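Local structure of polycyclic ketone monooxygenase (Myceliophthora thermophila, 5MQ6) at residues I186-D189 with L194-L197; A216-L221 with T558-V563; D505-T510 with V519-F524; V199-G204 with Q208-K213; V95-A100 with H551-I556. The protein is an FAD-containing, NADPH-dependent Baeyer-Villiger monooxygenase that inserts one oxygen atom beside the carbonyl of ketones, polycyclic ones especially, to give esters or lactones. All blocks are in the same frame, centred on the assembly; numbering follows the deposited sequence.

Interaction 1 (I186-D189 with L194-L197); sequences IRWD and LWSL
Trp188 and Trp195 meet as an edge-to-face pair: the six-membered ring of Trp188 turns its edge to the five-membered ring of Trp195, with centroids 4.8 Å apart and planes inclined at 60°. CE3 of Trp188 leads, standing over the Trp195 face. Trp188 CB adds a CH-pi contact, 3.9 Å from the centroid of the six-membered ring of Trp195 and almost straight above it, so both rings of the Trp195 indole have a partner on that face. Trp188 sets CG anti to its own N (chi1 177°), whereas Trp195 has CG anti to the carbonyl carbon, and this difference lets the two side chains cross at about a right angle. The branch methyl CG2 of Ile186 continues the apolar row, 3.4 Å from Trp195 CE3, while CG1 runs beside Leu197.

All four residues lie on one face of an antiparallel beta hairpin made by strands 181-189 and 194-201, in which Trp188 with Trp195 and Ile186 with Leu197 are non-hydrogen-bonded pairs. Broad indoles and aliphatic chains fill this buried face; Arg187 and Ser196, a hydrogen-bonded pair between them, suit the more exposed other face. Ser196 N gives Arg187 O a nearly straight bond of 2.8 Å (172° at the hydrogen), and Arg187 N returns one to Ser196 O.

Further out, the buried indole nitrogen of Trp195 is satisfied by the carbonyl of Pro525, and the Trp195 side chain also packs on Val219. Ile186 reaches Leu221 of the same strand 218-221, and its side chain comes within about 7 Å of the bound FAD, nearest atoms counted.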
# COMPACT_ATOMS: atom_id res chain seq x y z
N ILE A 186 20.74 8.01 -1.43
CA ILE A 186 20.69 8.46 -2.82
C ILE A 186 21.21 9.90 -2.76
O ILE A 186 20.65 10.78 -2.08
CB ILE A 186 19.25 8.37 -3.26
CG1 ILE A 186 18.74 6.93 -3.10
CG2 ILE A 186 19.07 8.88 -4.66
CD1 ILE A 186 17.27 6.80 -3.45
N ARG A 187 22.32 10.15 -3.45
CA ARG A 187 23.01 11.40 -3.31
C ARG A 187 23.34 11.98 -4.66
O ARG A 187 23.99 11.32 -5.46
CB ARG A 187 24.31 11.10 -2.54
CG ARG A 187 25.15 12.33 -2.25
CD ARG A 187 26.43 12.04 -1.38
NE ARG A 187 26.03 11.47 -0.07
CZ ARG A 187 25.69 12.17 1.02
NH1 ARG A 187 25.69 13.51 1.04
NH2 ARG A 187 25.32 11.52 2.07
N TRP A 188 22.93 13.22 -4.90
CA TRP A 188 23.23 13.92 -6.14
C TRP A 188 24.66 14.48 -6.06
O TRP A 188 25.04 15.08 -5.04
CB TRP A 188 22.32 15.12 -6.30
CG TRP A 188 22.58 16.00 -7.54
CD1 TRP A 188 23.02 17.24 -7.56
CD2 TRP A 188 22.35 15.63 -8.90
NE1 TRP A 188 23.10 17.71 -8.85
CE2 TRP A 188 22.71 16.73 -9.69
CE3 TRP A 188 21.87 14.48 -9.51
CZ2 TRP A 188 22.60 16.72 -11.05
CZ3 TRP A 188 21.80 14.46 -10.91
CH2 TRP A 188 22.13 15.55 -11.64
N ASP A 189 25.40 14.35 -7.15
CA ASP A 189 26.74 14.86 -7.27
C ASP A 189 26.75 16.05 -8.24
O ASP A 189 26.66 15.80 -9.45
CB ASP A 189 27.61 13.71 -7.77
CG ASP A 189 29.09 14.03 -7.79
OD1 ASP A 189 29.50 15.22 -7.86
OD2 ASP A 189 29.84 13.03 -7.74
N LEU A 194 25.23 13.34 -11.55
CA LEU A 194 24.70 12.00 -11.49
C LEU A 194 24.25 11.77 -10.07
O LEU A 194 24.79 12.37 -9.14
CB LEU A 194 25.77 10.98 -11.83
CG LEU A 194 26.17 10.84 -13.30
CD1 LEU A 194 27.48 10.05 -13.48
CD2 LEU A 194 25.11 10.20 -14.17
N TRP A 195 23.23 10.93 -9.92
CA TRP A 195 22.86 10.38 -8.65
C TRP A 195 23.79 9.16 -8.34
O TRP A 195 24.10 8.40 -9.25
CB TRP A 195 21.41 9.86 -8.72
CG TRP A 195 20.45 10.96 -8.73
CD1 TRP A 195 19.81 11.48 -9.85
CD2 TRP A 195 20.04 11.72 -7.63
NE1 TRP A 195 18.99 12.54 -9.47
CE2 TRP A 195 19.08 12.69 -8.12
CE3 TRP A 195 20.30 11.64 -6.26
CZ2 TRP A 195 18.44 13.62 -7.27
CZ3 TRP A 195 19.64 12.58 -5.40
CH2 TRP A 195 18.74 13.53 -5.92
N SER A 196 24.23 9.03 -7.08
CA SER A 196 24.90 7.86 -6.56
C SER A 196 23.99 7.19 -5.51
O SER A 196 23.51 7.85 -4.59
CB SER A 196 26.14 8.28 -5.84
OG SER A 196 27.12 8.72 -6.76
N LEU A 197 23.81 5.90 -5.66
CA LEU A 197 23.12 5.11 -4.69
C LEU A 197 24.10 4.24 -3.92
O LEU A 197 24.93 3.60 -4.55
CB LEU A 197 22.12 4.23 -5.39
CG LEU A 197 20.80 4.87 -5.89
CD1 LEU A 197 21.04 5.78 -7.07
CD2 LEU A 197 19.79 3.77 -6.21

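Interaction 2 (A216-L221 with T558-V563)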
# COMPACT_ATOMS: atom_id res chain seq x y z
N ALA A 216 23.45 6.87 -11.67
CA ALA A 216 22.43 7.02 -12.72
C ALA A 216 22.16 8.45 -13.06
O ALA A 216 22.25 9.28 -12.18
CB ALA A 216 21.12 6.35 -12.29
N ARG A 217 21.63 8.70 -14.24
CA ARG A 217 21.20 10.09 -14.61
C ARG A 217 19.89 10.43 -13.93
O ARG A 217 19.70 11.51 -13.50
CB ARG A 217 21.01 10.17 -16.15
CG ARG A 217 22.33 9.95 -16.89
CD ARG A 217 22.00 10.06 -18.37
NE ARG A 217 23.13 9.91 -19.20
CZ ARG A 217 23.12 9.90 -20.51
NH1 ARG A 217 22.01 10.11 -21.19
NH2 ARG A 217 24.28 9.76 -21.13
N TYR A 218 18.98 9.46 -13.86
CA TYR A 218 17.70 9.59 -13.25
C TYR A 218 17.46 8.50 -12.21
O TYR A 218 17.84 7.28 -12.47
CB TYR A 218 16.67 9.38 -14.33
CG TYR A 218 16.45 10.46 -15.33
CD1 TYR A 218 15.58 11.54 -15.08
CD2 TYR A 218 17.05 10.41 -16.60
CE1 TYR A 218 15.29 12.50 -16.05
CE2 TYR A 218 16.77 11.37 -17.54
CZ TYR A 218 15.91 12.38 -17.29
OH TYR A 218 15.73 13.30 -18.33
N VAL A 219 16.79 8.87 -11.13
CA VAL A 219 16.33 7.87 -10.17
C VAL A 219 14.82 7.95 -10.07
O VAL A 219 14.29 8.96 -9.83
CB VAL A 219 16.95 8.06 -8.78
CG1 VAL A 219 16.31 7.14 -7.70
CG2 VAL A 219 18.46 7.88 -8.84
N LEU A 220 14.15 6.84 -10.28
CA LEU A 220 12.69 6.74 -10.22
C LEU A 220 12.31 5.84 -9.00
O LEU A 220 12.61 4.64 -8.99
CB LEU A 220 12.27 6.07 -11.49
CG LEU A 220 12.27 6.83 -12.81
CD1 LEU A 220 12.80 8.17 -12.88
CD2 LEU A 220 12.23 5.99 -14.03
N LEU A 221 11.65 6.38 -8.00
CA LEU A 221 11.28 5.56 -6.85
C LEU A 221 9.89 4.94 -7.06
O LEU A 221 8.92 5.65 -7.28
CB LEU A 221 11.26 6.37 -5.59
CG LEU A 221 12.53 7.12 -5.27
CD1 LEU A 221 12.24 7.87 -3.99
CD2 LEU A 221 13.83 6.36 -5.14
N THR A 558 9.31 14.20 -22.75
CA THR A 558 9.25 15.56 -23.20
C THR A 558 10.57 16.28 -23.03
O THR A 558 11.04 16.90 -23.94
CB THR A 558 8.15 16.35 -22.49
OG1 THR A 558 6.92 15.68 -22.71
CG2 THR A 558 7.98 17.76 -23.03
N ALA A 559 11.11 16.22 -21.85
CA ALA A 559 12.35 16.90 -21.52
C ALA A 559 13.47 16.36 -22.38
O ALA A 559 14.21 17.16 -23.00
CB ALA A 559 12.68 16.76 -20.00
N GLU A 560 13.56 15.01 -22.50
CA GLU A 560 14.63 14.38 -23.32
C GLU A 560 14.48 14.87 -24.78
O GLU A 560 15.46 15.17 -25.42
CB GLU A 560 14.56 12.83 -23.27
CG GLU A 560 14.96 12.25 -21.90
CD GLU A 560 16.49 12.39 -21.66
OE1 GLU A 560 17.31 11.95 -22.51
OE2 GLU A 560 16.90 12.98 -20.66
N ASP A 561 13.25 14.90 -25.28
CA ASP A 561 13.03 15.30 -26.65
C ASP A 561 13.40 16.79 -26.83
O ASP A 561 14.03 17.17 -27.80
CB ASP A 561 11.62 15.13 -27.07
CG ASP A 561 11.22 13.68 -27.37
OD1 ASP A 561 12.06 12.77 -27.60
OD2 ASP A 561 9.99 13.45 -27.41
N ARG A 562 13.04 17.63 -25.90
CA ARG A 562 13.38 19.03 -26.00
C ARG A 562 14.86 19.35 -26.02
O ARG A 562 15.27 20.24 -26.77
CB ARG A 562 12.67 19.84 -24.94
CG ARG A 562 11.20 20.06 -25.28
CD ARG A 562 10.48 20.81 -24.20
NE ARG A 562 11.13 22.08 -23.85
CZ ARG A 562 10.66 22.91 -22.95
NH1 ARG A 562 9.57 22.64 -22.25
NH2 ARG A 562 11.28 24.01 -22.70
N VAL A 563 15.69 18.62 -25.24
CA VAL A 563 17.17 18.82 -25.31
C VAL A 563 17.91 17.90 -26.27
O VAL A 563 19.17 17.85 -26.30
CB VAL A 563 17.73 18.65 -23.90
CG1 VAL A 563 17.04 19.59 -22.94
CG2 VAL A 563 17.67 17.18 -23.42
O HOH W 1 19.22 10.82 -20.36
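Tyr218 reaches from strand 218-221 to Glu560 on helix 541-562, its side chain spanning a gap that leaves the nearest backbone CA atoms, its own and that of Glu560, 11.6 Å apart. From CB, directed toward the helix, the chain turns CG anti to the carbonyl carbon (chi1 -74°), and the ring then extends outward. On its way it packs on Ala567 and Val569 of strand 567-571 and meets the ring of Phe81, their planes about 15° apart. Near the tip, CE2 passes 3.5 Å from Glu560 OE2, which lies at the ring edge close to its plane. Finally OH donates to Glu560 OE2 at 2.6 Å, a short bond received on the anti side of the carboxylate, whose plane is turned 72° from the ring.

Glutamate suits this buried place because both its oxygens have further donors: OE1 accepts from the backbone N of Asp566 and OE2 from that of Ala567. The bend at chi2 folds its carboxylate toward the tyrosine. A water linking Arg217 NH1, at 3.0 Å, to Glu560 OE1 through a weak bond adds an indirect tie between opposite charges, and such surroundings would be expected to keep the carboxylate ionised. The contact lies away from the FAD and NADPH sites; it is a buried tyrosine-carboxylate bond fastening a sheet strand to a covering helix, in the layered alpha/beta manner of a Rossmann-type flavoprotein domain.

Interaction 3 (D505-T510 with V519-F524)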
# COMPACT_ATOMS: atom_id res chain seq x y z
N ASP A 505 14.45 14.84 3.37
CA ASP A 505 13.59 14.70 4.52
C ASP A 505 13.65 15.91 5.43
O ASP A 505 12.68 16.32 5.99
CB ASP A 505 13.89 13.41 5.31
CG ASP A 505 12.80 13.13 6.33
OD1 ASP A 505 11.60 13.10 5.95
OD2 ASP A 505 13.16 13.02 7.52
N ASP A 506 14.81 16.49 5.57
CA ASP A 506 14.91 17.72 6.37
C ASP A 506 14.07 18.82 5.74
O ASP A 506 13.29 19.47 6.44
CB ASP A 506 16.34 18.15 6.52
CG ASP A 506 17.18 17.13 7.30
OD1 ASP A 506 16.64 16.33 8.10
OD2 ASP A 506 18.41 17.13 7.10
N LYS A 507 14.17 18.99 4.42
CA LYS A 507 13.26 19.95 3.74
C LYS A 507 11.78 19.64 4.08
O LYS A 507 11.00 20.51 4.47
CB LYS A 507 13.45 19.88 2.24
CG LYS A 507 12.72 20.93 1.41
CD LYS A 507 12.91 20.71 -0.07
CE LYS A 507 11.89 21.50 -0.89
NZ LYS A 507 11.94 21.16 -2.35
N TRP A 508 11.40 18.38 3.91
CA TRP A 508 10.03 17.97 4.13
C TRP A 508 9.54 18.30 5.55
O TRP A 508 8.44 18.77 5.74
CB TRP A 508 9.96 16.44 4.00
CG TRP A 508 8.66 15.98 3.52
CD1 TRP A 508 7.62 15.53 4.26
CD2 TRP A 508 8.27 15.91 2.14
NE1 TRP A 508 6.59 15.15 3.42
CE2 TRP A 508 6.97 15.35 2.12
CE3 TRP A 508 8.91 16.20 0.93
CZ2 TRP A 508 6.30 15.12 0.97
CZ3 TRP A 508 8.21 15.95 -0.24
CH2 TRP A 508 6.95 15.43 -0.21
N GLN A 509 10.36 17.98 6.55
CA GLN A 509 9.99 18.14 7.97
C GLN A 509 10.02 19.63 8.39
O GLN A 509 9.19 20.04 9.18
CB GLN A 509 10.91 17.35 8.86
CG GLN A 509 11.02 15.85 8.70
CD GLN A 509 9.67 15.16 8.50
OE1 GLN A 509 8.69 15.56 9.10
NE2 GLN A 509 9.63 14.14 7.64
N THR A 510 10.95 20.40 7.84
CA THR A 510 11.14 21.75 8.22
C THR A 510 10.28 22.72 7.48
O THR A 510 9.73 23.59 8.09
CB THR A 510 12.59 22.22 8.05
OG1 THR A 510 12.97 22.12 6.67
CG2 THR A 510 13.56 21.39 8.88
N VAL A 519 5.18 14.25 -7.56
CA VAL A 519 6.18 13.32 -8.13
C VAL A 519 7.63 13.76 -8.14
O VAL A 519 8.53 12.96 -8.50
CB VAL A 519 5.81 12.94 -9.60
CG1 VAL A 519 4.45 12.26 -9.64
CG2 VAL A 519 5.82 14.13 -10.49
N CYS A 520 7.87 15.02 -7.81
CA CYS A 520 9.27 15.55 -7.75
C CYS A 520 9.32 16.74 -6.80
O CYS A 520 8.27 17.29 -6.44
CB CYS A 520 9.72 15.95 -9.16
SG CYS A 520 8.69 17.29 -9.82
N SER A 521 10.53 17.18 -6.44
CA SER A 521 10.80 18.27 -5.49
C SER A 521 12.06 19.09 -5.91
O SER A 521 13.11 18.54 -6.44
CB SER A 521 11.04 17.70 -4.10
OG SER A 521 10.73 18.66 -3.07
N ASN A 522 11.96 20.38 -5.65
CA ASN A 522 13.03 21.31 -5.93
C ASN A 522 14.25 21.03 -5.12
O ASN A 522 14.17 20.79 -3.89
CB ASN A 522 12.58 22.76 -5.72
CG ASN A 522 13.70 23.73 -5.97
OD1 ASN A 522 14.27 24.13 -5.03
ND2 ASN A 522 14.13 23.94 -7.26
N GLY A 523 15.38 21.08 -5.79
CA GLY A 523 16.71 20.67 -5.19
C GLY A 523 17.14 19.26 -5.49
O GLY A 523 18.22 18.88 -5.10
N PHE A 524 16.31 18.51 -6.22
CA PHE A 524 16.40 17.05 -6.43
C PHE A 524 16.14 16.75 -7.85
O PHE A 524 15.19 16.05 -8.16
CB PHE A 524 15.48 16.26 -5.44
CG PHE A 524 15.74 16.62 -3.99
CD1 PHE A 524 15.13 17.74 -3.43
CD2 PHE A 524 16.66 15.94 -3.25
CE1 PHE A 524 15.38 18.15 -2.16
CE2 PHE A 524 16.94 16.32 -1.94
CZ PHE A 524 16.30 17.44 -1.39
O HOH W 2 13.81 23.75 -2.42
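Lys507 NZ is gripped by two acceptors of the 519-524 loop: the backbone O of Asn522 at 2.7 Å and the side-chain OG of Ser521 at 2.9 Å. The carbonyl receives it in plane, on a lone pair, with a C=O...N angle of 125°. Beyond the two segments, Glu576 forms a salt bridge with the same nitrogen, and its other carboxylate oxygen takes the backbone N of Asn522. A water contributes as well, held firmly by Asn522 OD1 at 2.7 Å and only weakly by NZ. With a carboxylate and two neutral protein oxygens around it, NZ is probably kept protonated.

Lysine fits because its chain is fully extended, with CG anti to the backbone N (chi1 -172°) and every later torsion also anti, which carries NZ from helix 504-511 across to the loop. Along the way its methylenes slide past Phe524 in the opposite sense, CD coming to the ring edge 4.1 Å from CE1.

The acceptors stand on a type II beta turn, Ser521 to Phe524, within the irregular chain that leads from the helix to strand 527-529. Gly523 occupies the turn's third position with a positive phi of 96°, where a CB would be jammed against the preceding carbonyl oxygen.

Ser521 OG has a second partner in Ala514 O, so its hydroxyl links the lysine to the chain that leads out of the helix. Asn522 ND2, in turn, is bonded to Val571 O, which ties the turn to strand 567-571, whose Glu570 carboxylate accepts from Gly523 N.

Interaction 4 (V199-G204 with Q208-K213)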
# COMPACT_ATOMS: atom_id res chain seq x y z
N VAL A 199 24.18 0.93 -1.80
CA VAL A 199 23.38 -0.26 -1.85
C VAL A 199 24.17 -1.40 -1.17
O VAL A 199 25.40 -1.56 -1.37
CB VAL A 199 23.15 -0.63 -3.31
CG1 VAL A 199 22.49 -1.93 -3.36
CG2 VAL A 199 22.33 0.43 -4.08
N THR A 200 23.47 -2.22 -0.40
CA THR A 200 24.03 -3.46 0.18
C THR A 200 23.31 -4.66 -0.36
O THR A 200 22.09 -4.78 -0.17
CB THR A 200 23.83 -3.48 1.71
OG1 THR A 200 24.42 -2.34 2.23
CG2 THR A 200 24.58 -4.64 2.35
N GLU A 201 24.02 -5.51 -1.09
CA GLU A 201 23.47 -6.72 -1.67
C GLU A 201 23.78 -7.94 -0.79
O GLU A 201 24.95 -8.33 -0.69
CB GLU A 201 24.02 -6.93 -3.07
CG GLU A 201 23.57 -8.15 -3.80
CD GLU A 201 24.48 -8.72 -4.89
OE1 GLU A 201 25.60 -8.24 -5.00
OE2 GLU A 201 24.02 -9.66 -5.62
N GLY A 202 22.71 -8.53 -0.24
CA GLY A 202 22.73 -9.85 0.37
C GLY A 202 23.20 -10.93 -0.55
O GLY A 202 22.84 -10.94 -1.72
N ARG A 203 24.06 -11.81 -0.05
CA ARG A 203 24.52 -12.96 -0.86
C ARG A 203 24.21 -14.32 -0.27
O ARG A 203 24.67 -15.34 -0.78
CB ARG A 203 26.01 -12.84 -1.11
CG ARG A 203 26.44 -11.46 -1.65
CD ARG A 203 26.09 -11.35 -3.10
NE ARG A 203 26.78 -12.35 -3.92
CZ ARG A 203 26.65 -12.51 -5.23
NH1 ARG A 203 25.88 -11.77 -5.99
NH2 ARG A 203 27.35 -13.46 -5.82
N GLY A 204 23.44 -14.36 0.78
CA GLY A 204 22.96 -15.66 1.27
C GLY A 204 23.63 -16.00 2.58
O GLY A 204 24.52 -15.28 3.05
N GLN A 208 29.44 -13.01 2.60
CA GLN A 208 29.52 -11.64 2.95
C GLN A 208 28.61 -10.87 1.95
O GLN A 208 28.59 -11.21 0.78
CB GLN A 208 30.97 -11.21 2.86
CG GLN A 208 31.28 -9.99 3.68
CD GLN A 208 32.62 -9.37 3.24
OE1 GLN A 208 33.20 -9.73 2.20
NE2 GLN A 208 33.11 -8.44 4.02
N SER A 209 27.85 -9.90 2.45
CA SER A 209 27.14 -8.89 1.67
C SER A 209 28.12 -8.05 0.86
O SER A 209 29.25 -7.96 1.23
CB SER A 209 26.47 -7.97 2.66
OG SER A 209 25.37 -8.71 3.14
N ARG A 210 27.69 -7.49 -0.26
CA ARG A 210 28.54 -6.66 -1.15
C ARG A 210 28.04 -5.22 -1.01
O ARG A 210 26.84 -4.97 -1.04
CB ARG A 210 28.36 -7.14 -2.57
CG ARG A 210 28.99 -8.52 -2.74
CD ARG A 210 28.68 -9.10 -4.07
NE ARG A 210 29.52 -8.43 -5.07
CZ ARG A 210 29.12 -7.73 -6.13
NH1 ARG A 210 27.85 -7.56 -6.43
NH2 ARG A 210 30.09 -7.20 -6.93
N GLU A 211 28.93 -4.29 -0.73
CA GLU A 211 28.61 -2.91 -0.71
C GLU A 211 28.83 -2.42 -2.13
O GLU A 211 29.91 -2.69 -2.72
CB GLU A 211 29.50 -2.20 0.25
CG GLU A 211 29.21 -2.65 1.67
CD GLU A 211 27.87 -2.19 2.20
OE1 GLU A 211 27.47 -1.04 2.02
OE2 GLU A 211 27.21 -2.99 2.81
N LEU A 212 27.80 -1.76 -2.68
CA LEU A 212 27.82 -1.22 -4.04
C LEU A 212 27.48 0.25 -4.07
O LEU A 212 26.61 0.71 -3.27
CB LEU A 212 26.93 -2.01 -4.99
CG LEU A 212 27.17 -3.50 -5.05
CD1 LEU A 212 25.88 -4.13 -5.58
CD2 LEU A 212 28.29 -3.86 -5.98
N LYS A 213 28.22 0.97 -4.94
CA LYS A 213 27.92 2.32 -5.33
C LYS A 213 27.50 2.33 -6.79
O LYS A 213 28.27 1.91 -7.66
CB LYS A 213 29.09 3.22 -5.12
CG LYS A 213 28.77 4.68 -5.45
CD LYS A 213 29.89 5.61 -5.02
CE LYS A 213 29.90 6.83 -5.87
NZ LYS A 213 30.77 7.83 -5.25
O HOH W 3 27.00 0.58 -0.29
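Strands 199-201 and 210-213 run antiparallel, their axes 4.7 Å apart at closest, with Val199-Leu212 and Glu201-Arg210 as hydrogen-bonded pairs and Thr200-Glu211 as the non-hydrogen-bonded pair between them. On the face of Glu201 and Arg210 the charges are linked in a network. Arg210 NH1 donates to Glu201 OE1 at 2.8 Å, nearly along the C-O axis and within the guanidinium plane, although that plane stands 78° from the carboxylate. The other oxygen, OE2, takes Arg203 NH1 at 2.8 Å from above the carboxylate plane. One glutamate thus holds two arginines, and its extended chain, with CG anti to the backbone N (chi1 179°), puts the carboxylate between them. Arg203 bends at chi2 and chi3, laying one guanidinium face over Arg210 CD, while its CD comes 3.6 Å from Arg210 CD.

On the other face, Thr200 OG1 donates to Glu211 OE2 at 2.9 Å, on its syn side but 32° out of the carboxylate plane; Glu211 folds at chi2 to come alongside. Lys184 of the adjacent strand joins this pair, bridging to Glu211 OE1 and bonding to Thr200 OG1. Val199 and Leu212 are the apolar end of the Glu201 face: Val199 packs on Val183, an FAD-binding residue, and Leu212 on Leu178. This is a beta hairpin within the larger mixed sheet of the FAD domain, its salt-bridge network near the turn and its aliphatic pair near Val183.

Interaction 5 (V95-A100 with H551-I556); sequences VRLAEA and HIVQVI
Helix 88-99, which follows the glycine-rich turn of the FAD-binding Rossmann motif, packs here against the long helix 541-562 with Val553 at the centre. Its two methyl groups divide the work. CG1 sits against the last turn of the first helix, 3.6 Å from the backbone O of Arg96 and 3.9 Å from Ala100 CB; CG2 meets Arg96 CB at 3.7 Å and Leu97 CD2 at 3.9 Å. The fork is set by chi1 of 170°, which places CG1 anti to the backbone N and CG2 anti to the carbonyl carbon. A beta-branched valine suits the place because its two methyls can reach Arg96, Leu97 and Ala100 at once, and small Ala100 is consistent with the close approach, the CA atoms of Leu97 and Val553 being 6.2 Å apart.

Arg96 touches through its CB; beyond it the chain bends at chi2 and leads away to a salt bridge with Asp546, about two turns before Val553 in helix 541-562. Leu97 and Ile556 both continue onto Leu220 of strand 218-221, so the helix pair also covers that strand. This close apolar helix-helix packing belongs to the helical layer packed on the sheet of the FAD-binding Rossmann-type domain.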
# COMPACT_ATOMS: atom_id res chain seq x y z
N VAL A 95 8.48 -0.79 -18.19
CA VAL A 95 7.73 -0.95 -19.41
C VAL A 95 7.46 0.42 -20.12
O VAL A 95 7.64 0.55 -21.33
CB VAL A 95 6.39 -1.67 -19.16
CG1 VAL A 95 5.53 -1.64 -20.42
CG2 VAL A 95 6.61 -3.14 -18.78
N ARG A 96 7.07 1.43 -19.37
CA ARG A 96 6.75 2.69 -19.96
C ARG A 96 8.00 3.35 -20.57
O ARG A 96 7.92 3.94 -21.64
CB ARG A 96 6.10 3.67 -18.95
CG ARG A 96 4.59 3.80 -18.99
CD ARG A 96 3.85 2.65 -18.41
NE ARG A 96 2.42 2.70 -18.67
CZ ARG A 96 1.49 3.24 -17.90
NH1 ARG A 96 1.74 3.83 -16.75
NH2 ARG A 96 0.26 3.18 -18.32
N LEU A 97 9.13 3.28 -19.89
CA LEU A 97 10.37 3.80 -20.44
C LEU A 97 10.73 3.08 -21.77
O LEU A 97 11.08 3.72 -22.79
CB LEU A 97 11.46 3.63 -19.48
CG LEU A 97 11.52 4.50 -18.21
CD1 LEU A 97 12.67 3.96 -17.37
CD2 LEU A 97 11.74 6.01 -18.48
N ALA A 98 10.62 1.77 -21.75
CA ALA A 98 10.94 0.97 -22.95
C ALA A 98 10.02 1.41 -24.11
O ALA A 98 10.53 1.74 -25.11
CB ALA A 98 10.79 -0.52 -22.69
N GLU A 99 8.71 1.52 -23.91
CA GLU A 99 7.74 1.93 -24.95
C GLU A 99 7.89 3.40 -25.34
O GLU A 99 7.58 3.79 -26.45
CB GLU A 99 6.30 1.71 -24.49
CG GLU A 99 5.97 0.26 -24.18
CD GLU A 99 5.85 -0.60 -25.41
OE1 GLU A 99 5.55 -0.05 -26.50
OE2 GLU A 99 6.07 -1.80 -25.31
N ALA A 100 8.41 4.22 -24.48
CA ALA A 100 8.63 5.60 -24.84
C ALA A 100 9.87 5.80 -25.66
O ALA A 100 10.15 6.93 -26.02
CB ALA A 100 8.70 6.52 -23.59
N HIS A 551 2.61 9.71 -16.11
CA HIS A 551 2.99 11.11 -16.07
C HIS A 551 4.52 11.30 -16.00
O HIS A 551 5.08 12.13 -16.71
CB HIS A 551 2.36 11.74 -14.82
CG HIS A 551 2.58 13.18 -14.71
ND1 HIS A 551 2.19 14.09 -15.69
CD2 HIS A 551 3.19 13.90 -13.75
CE1 HIS A 551 2.55 15.30 -15.32
NE2 HIS A 551 3.17 15.21 -14.15
N ILE A 552 5.17 10.57 -15.08
CA ILE A 552 6.60 10.71 -14.86
C ILE A 552 7.34 10.43 -16.20
O ILE A 552 8.21 11.20 -16.64
CB ILE A 552 7.07 9.79 -13.72
CG1 ILE A 552 6.51 10.35 -12.39
CG2 ILE A 552 8.60 9.73 -13.68
CD1 ILE A 552 6.62 9.46 -11.17
N VAL A 553 7.00 9.32 -16.85
CA VAL A 553 7.74 8.87 -18.07
C VAL A 553 7.47 9.85 -19.21
O VAL A 553 8.39 10.21 -20.03
CB VAL A 553 7.42 7.39 -18.45
CG1 VAL A 553 7.98 7.07 -19.81
CG2 VAL A 553 8.04 6.45 -17.39
N GLN A 554 6.22 10.37 -19.26
CA GLN A 554 5.93 11.35 -20.29
C GLN A 554 6.64 12.72 -20.09
O GLN A 554 7.06 13.34 -21.06
CB GLN A 554 4.41 11.51 -20.48
CG GLN A 554 3.79 10.26 -21.06
CD GLN A 554 4.31 9.95 -22.46
OE1 GLN A 554 4.39 10.83 -23.29
NE2 GLN A 554 4.67 8.74 -22.71
N VAL A 555 6.77 13.18 -18.84
CA VAL A 555 7.51 14.39 -18.55
C VAL A 555 8.98 14.23 -18.94
O VAL A 555 9.63 15.14 -19.54
CB VAL A 555 7.39 14.72 -17.06
CG1 VAL A 555 8.46 15.70 -16.59
CG2 VAL A 555 5.99 15.28 -16.79
N ILE A 556 9.53 13.07 -18.55
CA ILE A 556 10.90 12.77 -18.92
C ILE A 556 11.08 12.70 -20.47
O ILE A 556 12.08 13.19 -21.05
CB ILE A 556 11.37 11.43 -18.26
CG1 ILE A 556 11.54 11.67 -16.73
CG2 ILE A 556 12.67 10.92 -18.92
CD1 ILE A 556 11.68 10.34 -15.97

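How the interactions relate
Following the chain from the N terminus, helix 88-99 opens interaction 5, which closes only at helix 541-562, enclosing interactions 1, 3 and 4. Interaction 1 closes a short hairpin at strand 194-201, and interaction 4 closes the next, sharing that strand, so three consecutive strands form one antiparallel run. Interaction 2 then opens at strand 218-221, directly after strand 210-216, and closes farther along helix 541-562 than interaction 5; these two long loops cross, interaction 2 tying the sheet, and interaction 5 helix 88-99, to this helix. Interaction 3, nested in both, closes a local loop after helix 504-511; its Phe524 touches Trp195 of interaction 1 and its Val519 packs on Ile552 of interaction 5.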